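Local coordinates for protein putative LacI-family transcriptional regulator (PDB 3GBV) that probably regulates transcription as a LacI-family regulator, sensing a small-molecule effector through its periplasmic-binding-protein-type domain, at residues A[201-212]-A[226-237]. Sequence-based numbering, arbitrary orientation.
Sequences VKHGITFNSKVY and FSLIGYDLLERN. With EDO (1,2-ethanediol), chain D.
Phe226 lays its ring against the backbone of Val201 to Gly204, where strands 203-206 and 227-231 run parallel as neighbours in a beta-alpha-beta unit whose strands are linked by helix 212-220, within the periplasmic-binding-protein fold. With CG anti to the backbone N (chi1 -164°), the Phe226 ring takes His203 CA over one face and Val201 O at its edge, CD1 lying 3.2 Å from that oxygen. Ser227 pairs through its backbone with both sides of His203: its N donates to Lys202 O and its O accepts from Gly204 N. Leu228 packs through CB on Val211 CG2 on one face of the sheet, and on the other Ile229 CG2 meets Ile205 CD1 at 3.9 Å. Val211 CG2 also rests on Gly230 CA. Tyr231 turns its ring edge to Thr206 O and meets Phe207 CD1 through CE2, while its hydroxyl is hydrogen-bonded with Ser120 OG. Asp232 OD2 accepts a hydrogen bond from O1 of the 1,2-ethanediol, probably a crystallisation additive, at 2.8 Å. After Leu234, the N-cap of helix 235-243, Arg236 stacks its guanidinium on one face of Tyr212, centres 4.2 Å apart and planes at 29°, and salt-bridges Glu216. The Asn237 amide ties the two loops together: OD1 receives a weak bond from Tyr212 N, and ND2 donates to Asp232 O at 2.9 Å and to Ser209 O at 3.0 Å, approaching both from above their carbonyl planes.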
loop_
_atom_site.group_PDB
_atom_site.type_symbol
_atom_site.label_atom_id
_atom_site.label_comp_id
_atom_site.label_asym_id
_atom_site.label_seq_id
_atom_site.Cartn_x
_atom_site.Cartn_y
_atom_site.Cartn_z
ATOM N N VAL A 201 11.927 -8.432 -27.144
ATOM C CA VAL A 201 11.150 -8.394 -25.904
ATOM C C VAL A 201 11.657 -7.267 -24.989
ATOM O O VAL A 201 12.851 -7.178 -24.702
ATOM C CB VAL A 201 11.218 -9.762 -25.165
ATOM C CG1 VAL A 201 12.647 -10.084 -24.792
ATOM C CG2 VAL A 201 10.339 -9.742 -23.922
ATOM N N LYS A 202 10.745 -6.405 -24.539
ATOM C CA LYS A 202 11.124 -5.274 -23.689
ATOM C C LYS A 202 10.524 -5.259 -22.278
ATOM O O LYS A 202 10.991 -4.517 -21.408
ATOM C CB LYS A 202 10.775 -3.964 -24.402
ATOM C CG LYS A 202 11.407 -3.849 -25.784
ATOM C CD LYS A 202 10.821 -2.713 -26.606
ATOM C CE LYS A 202 11.493 -1.390 -26.308
ATOM N NZ LYS A 202 11.413 -1.029 -24.864
ATOM N N HIS A 203 9.494 -6.066 -22.045
ATOM C CA HIS A 203 8.875 -6.109 -20.726
ATOM C C HIS A 203 8.690 -7.526 -20.191
ATOM O O HIS A 203 8.382 -8.447 -20.950
ATOM C CB HIS A 203 7.542 -5.367 -20.759
ATOM C CG HIS A 203 7.690 -3.900 -21.009
ATOM N ND1 HIS A 203 7.353 -3.311 -22.209
ATOM C CD2 HIS A 203 8.187 -2.912 -20.229
ATOM C CE1 HIS A 203 7.637 -2.021 -22.156
ATOM N NE2 HIS A 203 8.145 -1.753 -20.966
ATOM N N GLY A 204 8.885 -7.692 -18.885
ATOM C CA GLY A 204 8.751 -9.006 -18.279
ATOM C C GLY A 204 8.206 -8.984 -16.865
ATOM O O GLY A 204 8.019 -7.920 -16.282
ATOM N N ILE A 205 7.970 -10.170 -16.310
ATOM C CA ILE A 205 7.421 -10.296 -14.971
ATOM C C ILE A 205 7.757 -11.657 -14.373
ATOM O O ILE A 205 7.925 -12.634 -15.101
ATOM C CB ILE A 205 5.870 -10.134 -15.004
ATOM C CG1 ILE A 205 5.278 -10.266 -13.601
ATOM C CG2 ILE A 205 5.248 -11.200 -15.919
ATOM C CD1 ILE A 205 3.799 -9.923 -13.547
ATOM N N THR A 206 7.880 -11.705 -13.047
ATOM C CA THR A 206 8.135 -12.944 -12.327
ATOM C C THR A 206 7.153 -13.003 -11.150
ATOM O O THR A 206 6.751 -11.965 -10.619
ATOM C CB THR A 206 9.579 -13.023 -11.779
ATOM O OG1 THR A 206 9.805 -14.342 -11.263
ATOM C CG2 THR A 206 9.797 -12.023 -10.654
ATOM N N PHE A 207 6.767 -14.206 -10.739
ATOM C CA PHE A 207 5.823 -14.346 -9.633
ATOM C C PHE A 207 6.462 -14.869 -8.367
ATOM O O PHE A 207 5.788 -15.036 -7.355
ATOM C CB PHE A 207 4.650 -15.238 -10.049
ATOM C CG PHE A 207 3.871 -14.683 -11.190
ATOM C CD1 PHE A 207 3.116 -13.527 -11.032
ATOM C CD2 PHE A 207 3.947 -15.272 -12.448
ATOM C CE1 PHE A 207 2.450 -12.959 -12.118
ATOM C CE2 PHE A 207 3.289 -14.715 -13.537
ATOM C CZ PHE A 207 2.537 -13.556 -13.377
ATOM N N ASN A 208 7.758 -15.152 -8.423
ATOM C CA ASN A 208 8.444 -15.602 -7.225
ATOM C C ASN A 208 8.997 -14.306 -6.658
ATOM O O ASN A 208 8.757 -13.248 -7.233
ATOM C CB ASN A 208 9.544 -16.629 -7.546
ATOM C CG ASN A 208 10.546 -16.138 -8.577
ATOM O OD1 ASN A 208 11.258 -15.154 -8.359
ATOM N ND2 ASN A 208 10.617 -16.840 -9.705
ATOM N N SER A 209 9.723 -14.356 -5.548
ATOM C CA SER A 209 10.220 -13.116 -4.959
ATOM C C SER A 209 11.684 -12.788 -5.228
ATOM O O SER A 209 12.251 -11.915 -4.572
ATOM C CB SER A 209 9.976 -13.137 -3.450
ATOM O OG SER A 209 10.550 -14.288 -2.858
ATOM N N LYS A 210 12.281 -13.475 -6.196
ATOM C CA LYS A 210 13.689 -13.287 -6.537
ATOM C C LYS A 210 13.852 -12.543 -7.862
ATOM O O LYS A 210 14.686 -12.922 -8.687
ATOM C CB LYS A 210 14.378 -14.651 -6.657
ATOM C CG LYS A 210 13.978 -15.669 -5.598
ATOM C CD LYS A 210 14.668 -15.421 -4.268
ATOM C CE LYS A 210 16.034 -16.098 -4.216
ATOM N NZ LYS A 210 15.926 -17.590 -4.263
ATOM N N VAL A 211 13.066 -11.492 -8.070
ATOM C CA VAL A 211 13.141 -10.728 -9.304
ATOM C C VAL A 211 14.519 -10.072 -9.467
ATOM O O VAL A 211 14.927 -9.743 -10.577
ATOM C CB VAL A 211 12.036 -9.630 -9.355
ATOM C CG1 VAL A 211 12.313 -8.557 -8.317
ATOM C CG2 VAL A 211 11.958 -9.024 -10.744
ATOM N N TYR A 212 15.233 -9.898 -8.360
ATOM C CA TYR A 212 16.553 -9.282 -8.388
ATOM C C TYR A 212 17.538 -10.059 -9.263
ATOM O O TYR A 212 18.515 -9.492 -9.761
ATOM C CB TYR A 212 17.112 -9.155 -6.962
ATOM C CG TYR A 212 17.400 -10.474 -6.277
ATOM C CD1 TYR A 212 18.541 -11.210 -6.594
ATOM C CD2 TYR A 212 16.530 -10.990 -5.317
ATOM C CE1 TYR A 212 18.812 -12.424 -5.977
ATOM C CE2 TYR A 212 16.795 -12.214 -4.690
ATOM C CZ TYR A 212 17.940 -12.922 -5.030
ATOM O OH TYR A 212 18.220 -14.124 -4.426
ATOM N N PHE A 226 14.793 -2.786 -21.028
ATOM C CA PHE A 226 13.934 -3.846 -20.514
ATOM C C PHE A 226 13.583 -3.529 -19.060
ATOM O O PHE A 226 14.459 -3.154 -18.276
ATOM C CB PHE A 226 14.668 -5.187 -20.570
ATOM C CG PHE A 226 13.770 -6.384 -20.423
ATOM C CD1 PHE A 226 13.213 -6.988 -21.542
ATOM C CD2 PHE A 226 13.482 -6.909 -19.165
ATOM C CE1 PHE A 226 12.378 -8.105 -21.413
ATOM C CE2 PHE A 226 12.643 -8.030 -19.026
ATOM C CZ PHE A 226 12.096 -8.624 -20.150
ATOM N N SER A 227 12.307 -3.684 -18.706
ATOM C CA SER A 227 11.848 -3.422 -17.344
ATOM C C SER A 227 11.047 -4.596 -16.762
ATOM O O SER A 227 10.235 -5.219 -17.455
ATOM C CB SER A 227 10.992 -2.156 -17.314
ATOM O OG SER A 227 9.826 -2.315 -18.099
ATOM N N LEU A 228 11.291 -4.890 -15.487
ATOM C CA LEU A 228 10.605 -5.976 -14.803
ATOM C C LEU A 228 9.532 -5.507 -13.835
ATOM O O LEU A 228 9.502 -4.354 -13.400
ATOM C CB LEU A 228 11.572 -6.815 -13.953
ATOM C CG LEU A 228 12.718 -7.728 -14.393
ATOM C CD1 LEU A 228 12.379 -8.394 -15.714
ATOM C CD2 LEU A 228 13.988 -6.931 -14.486
ATOM N N ILE A 229 8.660 -6.448 -13.498
ATOM C CA ILE A 229 7.634 -6.259 -12.494
ATOM C C ILE A 229 7.929 -7.459 -11.603
ATOM O O ILE A 229 8.034 -8.586 -12.079
ATOM C CB ILE A 229 6.208 -6.353 -13.055
ATOM C CG1 ILE A 229 5.845 -5.036 -13.738
ATOM C CG2 ILE A 229 5.208 -6.650 -11.913
ATOM C CD1 ILE A 229 4.373 -4.913 -14.069
ATOM N N GLY A 230 8.110 -7.212 -10.317
ATOM C CA GLY A 230 8.418 -8.303 -9.420
ATOM C C GLY A 230 7.595 -8.285 -8.159
ATOM O O GLY A 230 6.716 -7.444 -7.986
ATOM N N TYR A 231 7.896 -9.230 -7.275
ATOM C CA TYR A 231 7.193 -9.349 -6.013
ATOM C C TYR A 231 8.096 -9.223 -4.790
ATOM O O TYR A 231 9.268 -9.614 -4.811
ATOM C CB TYR A 231 6.467 -10.694 -5.953
ATOM C CG TYR A 231 5.117 -10.709 -6.631
ATOM C CD1 TYR A 231 3.937 -10.685 -5.884
ATOM C CD2 TYR A 231 5.015 -10.779 -8.013
ATOM C CE1 TYR A 231 2.689 -10.739 -6.512
ATOM C CE2 TYR A 231 3.785 -10.834 -8.642
ATOM C CZ TYR A 231 2.623 -10.819 -7.895
ATOM O OH TYR A 231 1.406 -10.914 -8.554
ATOM N N ASP A 232 7.529 -8.649 -3.734
ATOM C CA ASP A 232 8.189 -8.514 -2.452
ATOM C C ASP A 232 9.349 -7.552 -2.313
ATOM O O ASP A 232 10.132 -7.321 -3.243
ATOM C CB ASP A 232 8.565 -9.908 -1.964
ATOM C CG ASP A 232 7.374 -10.854 -1.992
ATOM O OD1 ASP A 232 6.324 -10.523 -1.394
ATOM O OD2 ASP A 232 7.478 -11.918 -2.620
ATOM N N LEU A 233 9.435 -6.990 -1.116
ATOM C CA LEU A 233 10.431 -6.000 -0.781
ATOM C C LEU A 233 11.767 -6.496 -0.254
ATOM O O LEU A 233 12.271 -5.971 0.728
ATOM C CB LEU A 233 9.810 -5.006 0.203
ATOM C CG LEU A 233 8.964 -3.860 -0.384
ATOM C CD1 LEU A 233 8.384 -4.241 -1.722
ATOM C CD2 LEU A 233 7.866 -3.490 0.578
ATOM N N LEU A 234 12.344 -7.512 -0.890
ATOM C CA LEU A 234 13.665 -7.973 -0.472
ATOM C C LEU A 234 14.578 -6.783 -0.750
ATOM O O LEU A 234 14.308 -5.989 -1.656
ATOM C CB LEU A 234 14.132 -9.156 -1.315
ATOM C CG LEU A 234 13.721 -10.565 -0.898
ATOM C CD1 LEU A 234 12.209 -10.698 -0.980
ATOM C CD2 LEU A 234 14.414 -11.579 -1.808
ATOM N N GLU A 235 15.660 -6.659 0.004
ATOM C CA GLU A 235 16.566 -5.537 -0.182
ATOM C C GLU A 235 17.139 -5.475 -1.599
ATOM O O GLU A 235 17.277 -4.400 -2.169
ATOM C CB GLU A 235 17.703 -5.596 0.837
ATOM C CG GLU A 235 18.261 -4.226 1.156
ATOM C CD GLU A 235 19.494 -4.268 2.035
ATOM O OE1 GLU A 235 19.465 -4.958 3.081
ATOM O OE2 GLU A 235 20.488 -3.595 1.678
ATOM N N ARG A 236 17.465 -6.623 -2.177
ATOM C CA ARG A 236 18.010 -6.619 -3.518
ATOM C C ARG A 236 16.946 -6.240 -4.533
ATOM O O ARG A 236 17.245 -5.668 -5.584
ATOM C CB ARG A 236 18.637 -7.975 -3.842
ATOM C CG ARG A 236 19.817 -8.302 -2.922
ATOM C CD ARG A 236 20.900 -9.051 -3.672
ATOM N NE ARG A 236 20.916 -10.467 -3.354
ATOM C CZ ARG A 236 21.552 -11.383 -4.072
ATOM N NH1 ARG A 236 22.229 -11.035 -5.162
ATOM N NH2 ARG A 236 21.504 -12.650 -3.697
ATOM N N ASN A 237 15.691 -6.536 -4.211
ATOM C CA ASN A 237 14.593 -6.181 -5.103
ATOM C C ASN A 237 14.417 -4.672 -5.106
ATOM O O ASN A 237 14.262 -4.048 -6.159
ATOM C CB ASN A 237 13.290 -6.837 -4.648
ATOM C CG ASN A 237 13.193 -8.283 -5.064
ATOM O OD1 ASN A 237 14.087 -8.807 -5.729
ATOM N ND2 ASN A 237 12.097 -8.943 -4.677
HETATM C C1 EDO D . 5.224 -14.178 -2.847
HETATM O O1 EDO D . 6.235 -14.076 -3.849
HETATM C C2 EDO D . 5.366 -15.486 -2.070
HETATM O O2 EDO D . 6.507 -15.426 -1.220
#